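Disulfide isomerase DsbG N-terminal domain-containing protein (Helicobacter pylori, PDB 3TDG) probably acts as a thioredoxin-fold thiol-disulfide oxidoreductase of the Dsb family, with reductase activity toward disulfide bonds. Local coordinates at residues Ile49-Pro54 / Leu61-Ile66; Asn74-Val79 / Glu106-Val111; His161-Leu166 / Lys220-Gln225; Lys168-Leu173 / Asp213-Leu218; Lys193-Gln198 / Asp236-Val241. All coordinates share one frame; numbering follows the deposited sequence.

Interaction 1. Residues Ile49-Pro54 / Leu61-Ile66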
# COMPACT_ATOMS: atom_id res chain seq x y z
N ILE A 49 -3.30 -7.37 29.02
CA ILE A 49 -4.24 -6.25 29.15
C ILE A 49 -3.52 -5.02 29.71
O ILE A 49 -2.87 -5.10 30.75
CB ILE A 49 -5.44 -6.61 30.06
CG1 ILE A 49 -6.27 -7.74 29.43
CG2 ILE A 49 -6.32 -5.38 30.33
CD1 ILE A 49 -7.27 -8.37 30.40
N LEU A 50 -3.63 -3.88 29.01
CA LEU A 50 -2.94 -2.65 29.42
C LEU A 50 -3.85 -1.58 30.04
O LEU A 50 -3.42 -0.83 30.91
CB LEU A 50 -2.18 -2.02 28.25
CG LEU A 50 -1.23 -2.90 27.43
CD1 LEU A 50 -0.97 -2.23 26.09
CD2 LEU A 50 0.07 -3.16 28.18
N GLU A 51 -5.10 -1.51 29.58
CA GLU A 51 -5.97 -0.39 29.92
C GLU A 51 -7.43 -0.81 29.81
O GLU A 51 -7.83 -1.47 28.85
CB GLU A 51 -5.66 0.78 28.97
CG GLU A 51 -6.22 2.12 29.36
CD GLU A 51 -6.12 3.16 28.23
OE1 GLU A 51 -5.16 3.10 27.42
OE2 GLU A 51 -7.00 4.04 28.16
N ILE A 52 -8.24 -0.44 30.81
CA ILE A 52 -9.69 -0.65 30.75
C ILE A 52 -10.41 0.66 31.07
O ILE A 52 -10.12 1.30 32.08
CB ILE A 52 -10.18 -1.76 31.72
CG1 ILE A 52 -9.49 -3.10 31.43
CG2 ILE A 52 -11.71 -1.92 31.65
CD1 ILE A 52 -9.51 -4.10 32.61
N LYS A 53 -11.34 1.08 30.21
CA LYS A 53 -12.09 2.32 30.40
C LYS A 53 -13.58 2.11 30.10
O LYS A 53 -13.92 1.38 29.16
CB LYS A 53 -11.55 3.43 29.50
CG LYS A 53 -10.19 3.97 29.89
CD LYS A 53 -10.20 4.52 31.31
CE LYS A 53 -8.78 4.75 31.79
NZ LYS A 53 -8.03 5.51 30.76
N PRO A 54 -14.47 2.76 30.81
CA PRO A 54 -15.90 2.59 30.56
C PRO A 54 -16.41 3.42 29.41
O PRO A 54 -15.77 4.37 29.07
CB PRO A 54 -16.51 3.10 31.85
CG PRO A 54 -15.55 4.06 32.36
CD PRO A 54 -14.21 3.60 31.97
N LEU A 61 -20.60 -2.74 27.59
CA LEU A 61 -19.35 -2.64 26.84
C LEU A 61 -18.29 -1.76 27.48
O LEU A 61 -18.58 -0.64 27.91
CB LEU A 61 -19.64 -2.16 25.43
CG LEU A 61 -20.51 -3.08 24.59
CD1 LEU A 61 -20.68 -2.46 23.23
CD2 LEU A 61 -19.88 -4.48 24.48
N LYS A 62 -17.06 -2.27 27.54
CA LYS A 62 -15.90 -1.50 28.01
C LYS A 62 -14.83 -1.35 26.92
O LYS A 62 -14.75 -2.16 26.00
CB LYS A 62 -15.27 -2.17 29.24
CG LYS A 62 -16.26 -2.58 30.35
CD LYS A 62 -15.55 -2.78 31.68
CE LYS A 62 -15.39 -1.46 32.42
NZ LYS A 62 -16.70 -1.01 33.00
N MET A 63 -14.02 -0.31 27.04
CA MET A 63 -12.89 -0.08 26.15
C MET A 63 -11.65 -0.74 26.77
O MET A 63 -11.29 -0.44 27.90
CB MET A 63 -12.67 1.41 25.95
CG MET A 63 -11.93 1.78 24.67
SD MET A 63 -10.15 1.66 24.84
CE MET A 63 -9.81 3.03 25.95
N VAL A 64 -11.03 -1.65 26.01
CA VAL A 64 -9.83 -2.36 26.46
C VAL A 64 -8.72 -2.24 25.42
O VAL A 64 -8.94 -2.44 24.22
CB VAL A 64 -10.13 -3.87 26.72
CG1 VAL A 64 -8.91 -4.59 27.27
CG2 VAL A 64 -11.31 -4.04 27.69
N VAL A 65 -7.52 -1.89 25.88
CA VAL A 65 -6.32 -1.95 25.05
C VAL A 65 -5.47 -3.13 25.52
O VAL A 65 -5.28 -3.33 26.73
CB VAL A 65 -5.53 -0.63 25.07
CG1 VAL A 65 -4.27 -0.71 24.17
CG2 VAL A 65 -6.43 0.51 24.59
N ILE A 66 -4.98 -3.91 24.56
CA ILE A 66 -4.17 -5.09 24.82
C ILE A 66 -2.85 -4.97 24.07
O ILE A 66 -2.74 -4.17 23.15
CB ILE A 66 -4.91 -6.43 24.44
CG1 ILE A 66 -5.23 -6.52 22.94
CG2 ILE A 66 -6.16 -6.66 25.32
CD1 ILE A 66 -4.02 -7.00 22.07
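The antiparallel beta hairpin of strands 48-54 and 62-67 carries a classic beta bulge, where Leu50 and Glu51 both face Val65. Val65 O accepts from Leu50 N at 2.9 Å and, weakly, from Glu51 N at 3.4 Å. Val65 N returns a bond to Glu51 O. Beyond the bulge, Lys53 and Met63 form a hydrogen-bonded pair. Met63 N lies 2.7 Å from Lys53 O, nearly in line with the carbonyl. Ile52 and Val64 face each other as a non-hydrogen-bonded pair. On their face of the sheet, Ile49 CG2 meets Val64 CG1 at 4.1 Å. Ile52 CG2 rests on the bent Lys62 chain, 3.8 Å from CE.

Glu51, Lys53, Met63 and Val65 share the other face, which turns to helix 98-129. There Val65 touches Thr107 and Val111, and Met63 also rests on Thr107. The bends at the second and third torsions of Met63 fold CE back to 4.0 Å from Lys53 CB. Glu51 is extended, with CG anti to the backbone N (chi1 -167°). Its OE1 makes a salt bridge with Lys110 of the helix. On this same side, Lys53 NZ makes a salt bridge within its own strand to Glu51 OE2, 3.2 Å away and from above the carboxylate plane.

Interaction 2. Residues Asn74-Val79 / Glu106-Val111; sequences NIPLVV and ETNQKV
Thr107 OG1 bonds back to Leu103 O in its own helix, while the other branch, CG2, meets Pro76 CB at 3.9 Å. A chi1 of -61° sets OG1 beside the backbone N and CG2 anti to it. The methyl therefore faces strand 74-79 and the hydroxyl is kept within helix 98-129. The helix lies against one face of the antiparallel sheet and runs nearly opposite to the strand, at 163°, with the axes of the short segments 8.6 Å apart.

Pro76 is the centre of the contact. Its CD packs on Val111 CG2 at 3.9 Å. Its CG touches Asn108 OD1 at 3.6 Å, the two side chains meeting at about a right angle. Val111 also leans on the start of the strand: its CB is 3.6 Å from Asn74 O, and its CG1 is 4.0 Å from Asn74 CB. The backbone N of Asn74 is held by Asn115 OD1, farther along the helix.

No hydrogen bond joins the two segments. Asn108 ND2 has a weak bond to Ser90 O. The helix is thus held to this strand mainly by apolar packing, probably at some cost, since Asn108 OD1 is buried without a polar partner in the model.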
# COMPACT_ATOMS: atom_id res chain seq x y z
N ASN A 74 -0.04 -2.33 20.30
CA ASN A 74 -1.15 -2.08 21.21
C ASN A 74 -2.42 -2.04 20.38
O ASN A 74 -2.49 -1.32 19.39
CB ASN A 74 -0.98 -0.76 21.95
CG ASN A 74 0.12 -0.80 22.99
OD1 ASN A 74 1.04 -1.63 22.94
ND2 ASN A 74 0.05 0.12 23.94
N ILE A 75 -3.42 -2.81 20.80
CA ILE A 75 -4.64 -2.99 20.01
C ILE A 75 -5.82 -2.60 20.89
O ILE A 75 -6.00 -3.18 21.96
CB ILE A 75 -4.81 -4.46 19.56
CG1 ILE A 75 -3.52 -5.00 18.88
CG2 ILE A 75 -6.07 -4.62 18.66
CD1 ILE A 75 -3.18 -4.31 17.54
N PRO A 76 -6.61 -1.60 20.45
CA PRO A 76 -7.82 -1.19 21.14
C PRO A 76 -9.05 -2.01 20.76
O PRO A 76 -9.28 -2.32 19.58
CB PRO A 76 -7.97 0.28 20.72
CG PRO A 76 -7.41 0.31 19.34
CD PRO A 76 -6.22 -0.64 19.40
N LEU A 77 -9.84 -2.35 21.77
CA LEU A 77 -11.00 -3.23 21.66
C LEU A 77 -12.20 -2.68 22.41
O LEU A 77 -12.06 -1.94 23.40
CB LEU A 77 -10.66 -4.59 22.30
CG LEU A 77 -9.32 -5.27 21.98
CD1 LEU A 77 -9.06 -6.46 22.93
CD2 LEU A 77 -9.29 -5.70 20.52
N VAL A 78 -13.39 -3.09 21.98
CA VAL A 78 -14.58 -3.00 22.83
C VAL A 78 -14.90 -4.43 23.27
O VAL A 78 -14.94 -5.36 22.45
CB VAL A 78 -15.77 -2.29 22.09
CG1 VAL A 78 -17.06 -2.42 22.87
CG2 VAL A 78 -15.44 -0.81 21.91
N VAL A 79 -15.08 -4.61 24.58
CA VAL A 79 -15.25 -5.93 25.18
C VAL A 79 -16.48 -5.95 26.10
O VAL A 79 -16.71 -5.01 26.87
CB VAL A 79 -13.96 -6.34 25.96
CG1 VAL A 79 -14.14 -7.67 26.66
CG2 VAL A 79 -12.74 -6.38 25.04
N GLU A 106 -8.71 9.60 21.07
CA GLU A 106 -7.48 9.68 21.86
C GLU A 106 -6.76 8.33 21.92
O GLU A 106 -5.53 8.26 21.83
CB GLU A 106 -7.79 10.13 23.30
CG GLU A 106 -8.13 11.61 23.45
CD GLU A 106 -8.89 11.95 24.74
OE1 GLU A 106 -9.11 13.17 24.99
OE2 GLU A 106 -9.28 11.02 25.49
N THR A 107 -7.55 7.28 22.12
CA THR A 107 -7.02 5.93 22.23
C THR A 107 -6.41 5.50 20.90
O THR A 107 -5.23 5.17 20.87
CB THR A 107 -8.09 4.98 22.72
OG1 THR A 107 -8.53 5.43 24.02
CG2 THR A 107 -7.55 3.56 22.83
N ASN A 108 -7.19 5.55 19.82
CA ASN A 108 -6.67 5.25 18.49
C ASN A 108 -5.36 6.00 18.19
O ASN A 108 -4.38 5.39 17.79
CB ASN A 108 -7.72 5.50 17.40
CG ASN A 108 -8.83 4.45 17.42
OD1 ASN A 108 -8.75 3.45 18.14
ND2 ASN A 108 -9.88 4.68 16.64
N GLN A 109 -5.34 7.31 18.42
CA GLN A 109 -4.16 8.11 18.13
C GLN A 109 -2.95 7.74 19.00
O GLN A 109 -1.83 7.70 18.50
CB GLN A 109 -4.49 9.60 18.25
CG GLN A 109 -5.35 10.08 17.07
CD GLN A 109 -6.03 11.41 17.33
OE1 GLN A 109 -7.26 11.52 17.24
NE2 GLN A 109 -5.25 12.42 17.67
N LYS A 110 -3.18 7.47 20.28
CA LYS A 110 -2.12 7.04 21.20
C LYS A 110 -1.48 5.70 20.74
O LYS A 110 -0.27 5.61 20.60
CB LYS A 110 -2.66 6.95 22.63
CG LYS A 110 -1.67 6.43 23.65
CD LYS A 110 -2.25 6.45 25.06
CE LYS A 110 -3.35 5.40 25.22
NZ LYS A 110 -3.75 5.36 26.65
N VAL A 111 -2.31 4.68 20.49
CA VAL A 111 -1.80 3.38 20.02
C VAL A 111 -1.12 3.46 18.64
O VAL A 111 -0.12 2.79 18.40
CB VAL A 111 -2.88 2.23 20.04
CG1 VAL A 111 -3.61 2.15 21.38
CG2 VAL A 111 -3.85 2.36 18.91

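Interaction 3. Residues His161-Leu166 / Lys220-Gln225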
# COMPACT_ATOMS: atom_id res chain seq x y z
N HIS A 161 30.91 15.09 9.98
CA HIS A 161 30.14 14.80 11.20
C HIS A 161 30.44 13.42 11.79
O HIS A 161 30.45 13.23 13.02
CB HIS A 161 28.64 15.02 10.95
CG HIS A 161 28.23 16.45 11.06
ND1 HIS A 161 27.40 16.92 12.06
CD2 HIS A 161 28.58 17.54 10.32
CE1 HIS A 161 27.23 18.22 11.91
NE2 HIS A 161 27.94 18.62 10.87
N CYS A 162 30.73 12.45 10.92
CA CYS A 162 31.16 11.13 11.38
C CYS A 162 32.58 11.17 11.95
O CYS A 162 32.88 10.45 12.90
CB CYS A 162 31.03 10.09 10.26
SG CYS A 162 29.30 9.84 9.76
N GLN A 163 33.44 12.02 11.39
CA GLN A 163 34.77 12.24 11.94
C GLN A 163 34.70 12.82 13.35
O GLN A 163 35.45 12.39 14.23
CB GLN A 163 35.58 13.19 11.05
CG GLN A 163 36.15 12.57 9.81
CD GLN A 163 36.88 13.62 8.99
OE1 GLN A 163 36.27 14.58 8.52
NE2 GLN A 163 38.20 13.46 8.85
N LYS A 164 33.79 13.77 13.56
CA LYS A 164 33.53 14.33 14.89
C LYS A 164 32.98 13.26 15.84
O LYS A 164 33.45 13.11 16.97
CB LYS A 164 32.57 15.53 14.80
CG LYS A 164 31.78 15.82 16.09
CD LYS A 164 30.97 17.11 15.93
CE LYS A 164 29.53 16.95 16.39
NZ LYS A 164 28.65 17.53 15.35
N GLU A 165 31.98 12.52 15.37
CA GLU A 165 31.46 11.39 16.13
C GLU A 165 32.58 10.39 16.49
O GLU A 165 32.64 9.88 17.62
CB GLU A 165 30.32 10.70 15.38
CG GLU A 165 29.76 9.45 16.07
CD GLU A 165 29.17 9.72 17.46
OE1 GLU A 165 28.50 10.75 17.65
OE2 GLU A 165 29.36 8.88 18.37
N LEU A 166 33.49 10.12 15.56
CA LEU A 166 34.61 9.22 15.84
C LEU A 166 35.48 9.65 17.05
O LEU A 166 35.98 8.80 17.78
CB LEU A 166 35.46 9.00 14.59
CG LEU A 166 36.65 8.03 14.71
CD1 LEU A 166 36.18 6.63 15.14
CD2 LEU A 166 37.45 7.98 13.43
N LYS A 220 43.29 6.50 11.53
CA LYS A 220 44.21 6.58 10.40
C LYS A 220 43.42 6.80 9.10
O LYS A 220 43.70 7.74 8.34
CB LYS A 220 45.11 5.33 10.33
CG LYS A 220 46.09 5.29 9.13
CD LYS A 220 46.92 3.98 9.06
CE LYS A 220 46.13 2.83 8.41
NZ LYS A 220 46.85 1.52 8.49
N ILE A 221 42.41 5.96 8.85
CA ILE A 221 41.71 5.99 7.55
C ILE A 221 40.65 7.10 7.44
O ILE A 221 40.42 7.65 6.35
CB ILE A 221 41.13 4.57 7.16
CG1 ILE A 221 42.28 3.58 6.93
CG2 ILE A 221 40.24 4.66 5.91
CD1 ILE A 221 41.88 2.11 6.92
N TYR A 222 40.03 7.45 8.58
CA TYR A 222 39.05 8.54 8.62
C TYR A 222 39.71 9.92 8.41
O TYR A 222 39.07 10.86 7.93
CB TYR A 222 38.27 8.52 9.94
CG TYR A 222 36.96 7.74 9.90
CD1 TYR A 222 35.75 8.39 10.13
CD2 TYR A 222 36.94 6.36 9.63
CE1 TYR A 222 34.54 7.70 10.11
CE2 TYR A 222 35.71 5.65 9.60
CZ TYR A 222 34.53 6.34 9.84
OH TYR A 222 33.32 5.70 9.80
N SER A 223 40.99 10.02 8.76
CA SER A 223 41.73 11.27 8.60
C SER A 223 41.53 11.84 7.21
O SER A 223 41.68 11.14 6.21
CB SER A 223 43.23 11.05 8.87
OG SER A 223 43.96 12.22 8.55
N THR A 224 41.19 13.11 7.15
CA THR A 224 41.08 13.84 5.90
C THR A 224 42.36 13.83 5.06
O THR A 224 42.31 13.92 3.84
CB THR A 224 40.64 15.31 6.18
OG1 THR A 224 39.43 15.30 6.94
CG2 THR A 224 40.40 16.07 4.91
N GLN A 225 43.51 13.70 5.71
CA GLN A 225 44.80 13.68 5.00
C GLN A 225 45.19 12.29 4.49
O GLN A 225 46.17 12.16 3.75
CB GLN A 225 45.92 14.26 5.87
CG GLN A 225 45.75 15.76 6.15
CD GLN A 225 44.61 16.06 7.13
OE1 GLN A 225 44.45 15.38 8.14
NE2 GLN A 225 43.82 17.08 6.82
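In the thioredoxin-fold domain, helix 160-167 packs through Cys162, Gln163 and Leu166 against Tyr222, at the end of helix 211-222. Cys162 belongs to a CxxC pattern with Cys159 at the helix start. This is consistent with the redox site of thioredoxin-like proteins, and the two cysteines are not joined by a disulfide in this model.

The apolar part centres on the Tyr222 ring. Cys162 CB lies at the ring edge, near its plane, 4.2 Å from CE1. Gln163 CG is also at the edge, 4.2 Å from CD1. Leu166 approaches obliquely, and its CD2 is 3.6 Å from Tyr222 CG. Leu166 CG is anti to the backbone N (chi1 -178°), which carries the CD2 branch to the root of the ring. Met180 and Val182 of strand 177-182 also touch the ring. Its hydroxyl is hydrogen-bonded to Ser155 OG, so the ring is held at both ends.

The polar part is the Gln163 amide. The chain runs out extended beyond CG and brings NE2 to the turn after helix 211-222. NE2 donates to Thr224 OG1 at 2.9 Å, with an N-H...O angle of 163° and the acceptor close to the amide plane. It also makes a weak, strongly bent bond to Tyr222 O. One nitrogen of helix 160-167 thus reaches both the end of helix 211-222, weakly, and the turn that follows it.

The turn has its own internal bond. Ser223 is the first residue to leave helical backbone angles, and it forms an ST turn. Its OG accepts from Gln225 N at 3.2 Å.

Interaction 4. Residues Lys168-Leu173 / Asp213-Leu218; sequences KLRDHL and DKISIL. With FMT (formic acid), chain C.
Ile215 of helix 211-222 inserts its side chain among Leu169, Arg170 and Leu173 of helix 169-175. The inner side is buried and apolar. Leu169 CD2 packs on Ile215 CG1 at 3.9 Å. Leu173 CD1 and Ile215 CD1 meet tip to tip, also at 3.9 Å. With CG of Leu169 anti to the backbone N (chi1 -177°), the side chain points at helix 211-222, and CD2 also reaches Leu218 CD1 at 4.3 Å. Leu139 of strand 137-139 and Val178 of strand 177-182 lie against Leu169 and Leu173, so this part belongs to the core of the thioredoxin-like domain.

The outer side is polar and partly exposed; it is looser in exposure, not in distance. Arg170 is extended from CG to NE. It brings its guanidinium across to helix 211-222, where Ile215 CG2 sits over one face, 3.6 Å from NH2. Its NE makes a salt bridge with Glu212 and its NH1 one with Glu219, both on helix 211-222. Lys214 does not touch segment 168-173. Its NZ binds a formic acid molecule, 2.6 Å from O1, which probably came from the crystallisation liquor.

The axes of the short segments are 12.4 Å apart, and the contact is made by long side chains. Leucine and isoleucine do this inside. On the outer side, the two carboxylates probably hold the guanidinium in place and favour its charged form, while Ile215 CG2 packs on its face.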
# COMPACT_ATOMS: atom_id res chain seq x y z
N LYS A 168 34.47 10.79 19.76
CA LYS A 168 33.73 10.44 20.97
C LYS A 168 33.72 8.94 21.26
O LYS A 168 33.12 8.51 22.26
CB LYS A 168 32.28 10.93 20.85
CG LYS A 168 32.17 12.38 20.40
CD LYS A 168 30.76 12.89 20.43
CE LYS A 168 30.72 14.36 19.99
NZ LYS A 168 29.33 14.91 20.02
N LEU A 169 34.37 8.15 20.41
CA LEU A 169 34.29 6.69 20.51
C LEU A 169 34.81 6.13 21.84
O LEU A 169 34.13 5.32 22.45
CB LEU A 169 34.98 6.01 19.31
CG LEU A 169 34.93 4.48 19.22
CD1 LEU A 169 33.49 3.97 19.19
CD2 LEU A 169 35.73 4.00 18.01
N ARG A 170 36.00 6.56 22.27
CA ARG A 170 36.56 6.14 23.57
C ARG A 170 35.67 6.49 24.77
O ARG A 170 35.65 5.75 25.76
CB ARG A 170 37.98 6.70 23.79
CG ARG A 170 39.05 5.96 23.02
CD ARG A 170 40.41 6.60 23.21
NE ARG A 170 41.40 6.10 22.25
CZ ARG A 170 41.65 6.66 21.07
NH1 ARG A 170 40.99 7.74 20.67
NH2 ARG A 170 42.58 6.14 20.27
N ASP A 171 34.93 7.60 24.68
CA ASP A 171 33.95 7.96 25.73
C ASP A 171 32.72 7.08 25.69
O ASP A 171 32.23 6.67 26.74
CB ASP A 171 33.52 9.43 25.64
CG ASP A 171 34.61 10.38 26.08
OD1 ASP A 171 35.68 9.92 26.54
OD2 ASP A 171 34.40 11.59 25.96
N HIS A 172 32.23 6.79 24.48
CA HIS A 172 31.11 5.85 24.30
C HIS A 172 31.42 4.48 24.90
O HIS A 172 30.51 3.77 25.34
CB HIS A 172 30.77 5.65 22.82
CG HIS A 172 30.00 6.77 22.20
ND1 HIS A 172 28.69 7.05 22.53
CD2 HIS A 172 30.34 7.66 21.24
CE1 HIS A 172 28.26 8.07 21.81
NE2 HIS A 172 29.24 8.46 21.02
N LEU A 173 32.70 4.10 24.87
CA LEU A 173 33.12 2.77 25.31
C LEU A 173 32.97 2.61 26.81
O LEU A 173 32.51 1.57 27.28
CB LEU A 173 34.54 2.43 24.83
CG LEU A 173 34.60 2.15 23.32
CD1 LEU A 173 36.03 1.98 22.78
CD2 LEU A 173 33.71 0.97 22.92
N ASP A 213 44.24 -0.66 18.87
CA ASP A 213 44.75 -0.89 17.53
C ASP A 213 43.65 -0.67 16.49
O ASP A 213 43.90 -0.10 15.43
CB ASP A 213 45.27 -2.32 17.37
CG ASP A 213 46.53 -2.60 18.19
OD1 ASP A 213 46.76 -3.79 18.48
OD2 ASP A 213 47.29 -1.66 18.52
N LYS A 214 42.45 -1.14 16.80
CA LYS A 214 41.33 -1.03 15.86
C LYS A 214 40.90 0.42 15.72
O LYS A 214 40.70 0.89 14.61
CB LYS A 214 40.16 -1.94 16.25
CG LYS A 214 40.51 -3.40 16.07
CD LYS A 214 39.49 -4.32 16.72
CE LYS A 214 39.93 -5.77 16.52
NZ LYS A 214 39.01 -6.69 17.21
N ILE A 215 40.82 1.13 16.84
CA ILE A 215 40.51 2.57 16.82
C ILE A 215 41.54 3.35 16.02
O ILE A 215 41.17 4.18 15.20
CB ILE A 215 40.32 3.15 18.24
CG1 ILE A 215 39.17 2.42 18.93
CG2 ILE A 215 40.04 4.67 18.20
CD1 ILE A 215 39.00 2.79 20.37
N SER A 216 42.83 3.04 16.22
CA SER A 216 43.89 3.68 15.44
C SER A 216 43.74 3.44 13.95
O SER A 216 43.99 4.34 13.16
CB SER A 216 45.29 3.23 15.88
OG SER A 216 45.53 3.67 17.19
N ILE A 217 43.33 2.23 13.56
CA ILE A 217 43.06 1.95 12.16
C ILE A 217 41.96 2.89 11.66
O ILE A 217 42.09 3.49 10.61
CB ILE A 217 42.66 0.45 11.94
CG1 ILE A 217 43.91 -0.43 12.04
CG2 ILE A 217 41.95 0.26 10.60
CD1 ILE A 217 43.61 -1.89 12.37
N LEU A 218 40.89 3.04 12.44
CA LEU A 218 39.77 3.90 12.05
C LEU A 218 40.21 5.37 11.91
O LEU A 218 39.95 6.01 10.89
CB LEU A 218 38.61 3.75 13.04
CG LEU A 218 37.83 2.42 13.00
CD1 LEU A 218 36.93 2.26 14.22
CD2 LEU A 218 37.02 2.27 11.69
C FMT C . 35.89 -6.43 15.91
O1 FMT C . 36.97 -6.95 15.56
O2 FMT C . 34.88 -6.39 15.20

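Interaction 5. Residues Lys193-Gln198 / Asp236-Val241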
# COMPACT_ATOMS: atom_id res chain seq x y z
N LYS A 193 37.24 3.79 1.13
CA LYS A 193 37.70 3.78 2.50
C LYS A 193 37.01 2.69 3.33
O LYS A 193 37.66 2.01 4.11
CB LYS A 193 37.51 5.17 3.14
CG LYS A 193 38.59 6.18 2.70
CD LYS A 193 38.69 7.35 3.66
CE LYS A 193 39.80 8.36 3.23
NZ LYS A 193 39.95 9.45 4.23
N ALA A 194 35.70 2.54 3.18
CA ALA A 194 34.98 1.45 3.87
C ALA A 194 35.59 0.08 3.53
O ALA A 194 35.80 -0.75 4.42
CB ALA A 194 33.47 1.48 3.52
N ALA A 195 35.91 -0.14 2.25
CA ALA A 195 36.58 -1.38 1.79
C ALA A 195 37.92 -1.63 2.46
O ALA A 195 38.20 -2.74 2.91
CB ALA A 195 36.73 -1.39 0.24
N LEU A 196 38.75 -0.59 2.54
CA LEU A 196 40.06 -0.67 3.16
C LEU A 196 39.92 -0.95 4.64
O LEU A 196 40.71 -1.70 5.23
CB LEU A 196 40.83 0.66 2.96
CG LEU A 196 41.23 1.06 1.52
CD1 LEU A 196 41.74 2.53 1.42
CD2 LEU A 196 42.27 0.11 0.94
N ILE A 197 38.92 -0.33 5.27
CA ILE A 197 38.63 -0.61 6.66
C ILE A 197 38.25 -2.10 6.86
O ILE A 197 38.72 -2.72 7.81
CB ILE A 197 37.58 0.39 7.27
CG1 ILE A 197 38.27 1.73 7.63
CG2 ILE A 197 36.96 -0.18 8.58
CD1 ILE A 197 37.34 2.95 7.65
N GLN A 198 37.42 -2.65 5.98
CA GLN A 198 37.03 -4.07 6.07
C GLN A 198 38.30 -4.94 5.95
O GLN A 198 38.50 -5.89 6.72
CB GLN A 198 36.04 -4.45 4.95
CG GLN A 198 34.59 -4.00 5.17
CD GLN A 198 34.03 -4.53 6.46
OE1 GLN A 198 34.07 -5.73 6.71
NE2 GLN A 198 33.56 -3.64 7.33
N ASP A 236 36.67 -7.29 -4.31
CA ASP A 236 35.71 -8.11 -3.59
C ASP A 236 35.06 -7.33 -2.44
O ASP A 236 33.83 -7.32 -2.30
CB ASP A 236 36.41 -9.36 -3.04
CG ASP A 236 37.75 -9.04 -2.33
OD1 ASP A 236 38.46 -8.08 -2.74
OD2 ASP A 236 38.10 -9.76 -1.37
N LEU A 237 35.89 -6.68 -1.64
CA LEU A 237 35.39 -5.97 -0.47
C LEU A 237 34.58 -4.73 -0.85
O LEU A 237 33.61 -4.41 -0.16
CB LEU A 237 36.52 -5.63 0.50
CG LEU A 237 37.18 -6.84 1.16
CD1 LEU A 237 38.33 -6.41 2.01
CD2 LEU A 237 36.20 -7.67 2.00
N ARG A 238 34.94 -4.07 -1.95
CA ARG A 238 34.18 -2.90 -2.39
C ARG A 238 32.75 -3.28 -2.74
O ARG A 238 31.83 -2.57 -2.36
CB ARG A 238 34.84 -2.14 -3.55
CG ARG A 238 34.47 -0.63 -3.56
CD ARG A 238 34.16 -0.04 -4.95
NE ARG A 238 34.87 -0.72 -6.04
CZ ARG A 238 34.29 -1.42 -7.01
NH1 ARG A 238 32.96 -1.52 -7.06
NH2 ARG A 238 35.03 -2.01 -7.94
N THR A 239 32.57 -4.41 -3.42
CA THR A 239 31.24 -4.93 -3.73
C THR A 239 30.44 -5.29 -2.46
O THR A 239 29.25 -4.99 -2.38
CB THR A 239 31.33 -6.17 -4.66
OG1 THR A 239 32.15 -5.84 -5.78
CG2 THR A 239 29.94 -6.60 -5.15
N LYS A 240 31.10 -5.93 -1.50
CA LYS A 240 30.49 -6.23 -0.21
C LYS A 240 30.05 -4.94 0.51
O LYS A 240 28.93 -4.85 1.05
CB LYS A 240 31.47 -7.02 0.67
CG LYS A 240 30.82 -7.55 1.92
CD LYS A 240 31.82 -8.10 2.90
CE LYS A 240 31.14 -9.15 3.77
NZ LYS A 240 31.96 -9.58 4.93
N VAL A 241 30.94 -3.93 0.51
CA VAL A 241 30.60 -2.59 1.01
C VAL A 241 29.39 -2.01 0.28
O VAL A 241 28.45 -1.53 0.94
CB VAL A 241 31.82 -1.62 0.92
CG1 VAL A 241 31.37 -0.16 1.10
CG2 VAL A 241 32.87 -2.00 1.97
O HOH W 1 34.06 -7.85 5.16
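Gln198 of helix 188-206 meets Leu237, Val241 and, through a water, Lys240 of helix 235-249. Its CB is 4.2 Å from Leu237 CD1. The next atom, CG, packs on Val241 CG2 at 4.1 Å. The chain then bends (chi2 -57°), and the amide turns to polar partners. OE1 accepts a hydrogen bond from a water at 2.6 Å. The same water accepts from Lys240 NZ at 2.7 Å. NE2 bonds to Tyr135 O, outside the two helices. Both ends of the buried amide therefore have partners. Lys240 NZ also makes a salt bridge with Asp134, which probably offsets its charge.

The rest of the contact is apolar, and no direct hydrogen bond crosses it. Val241 is wedged against two alanines. Its CG1 touches Ala194 CB at 3.6 Å, and its CG2 lies 3.6 Å from Ala195 N. Leu237 CD1 covers the backbone at Ala195 O, at 3.8 Å. Ala195 CB faces the backbone of Arg238. The Arg238 side chain leads away.

The small alanines let the helices come close, with the axes of the short segments 8.4 Å apart at an angle of 114°. On another side of helix 188-206, Ile197 packs on Leu218 and Ile221 of helix 211-222. These three helices lie in the chain between strands 177-182 and 259-262. This helical region between two strands of the sheet is consistent with the helical insertion in the thioredoxin-like domains of Dsb proteins.

The contacts fall into two groups on opposite sides of the chain's centre, with interactions 1 and 3 about 52 Å apart between centres. Interactions 1 and 2 build the N-terminal domain. They share its sheet, and Val64 O probably accepts from Leu77 N. Interaction 1 is backbone-bonded and partly exposed; interaction 2 is buried and lacks such bonds. Interactions 3, 4 and 5 lie in the thioredoxin-like domain. Interactions 3 and 4 both use helix 211-222. Lys193 of interaction 5 probably bonds to Ile221 O of interaction 3. Interactions 4 and 5 are mainly buried apolar packing with polar margins, whereas interaction 3, only partly buried, adds a direct amide bond.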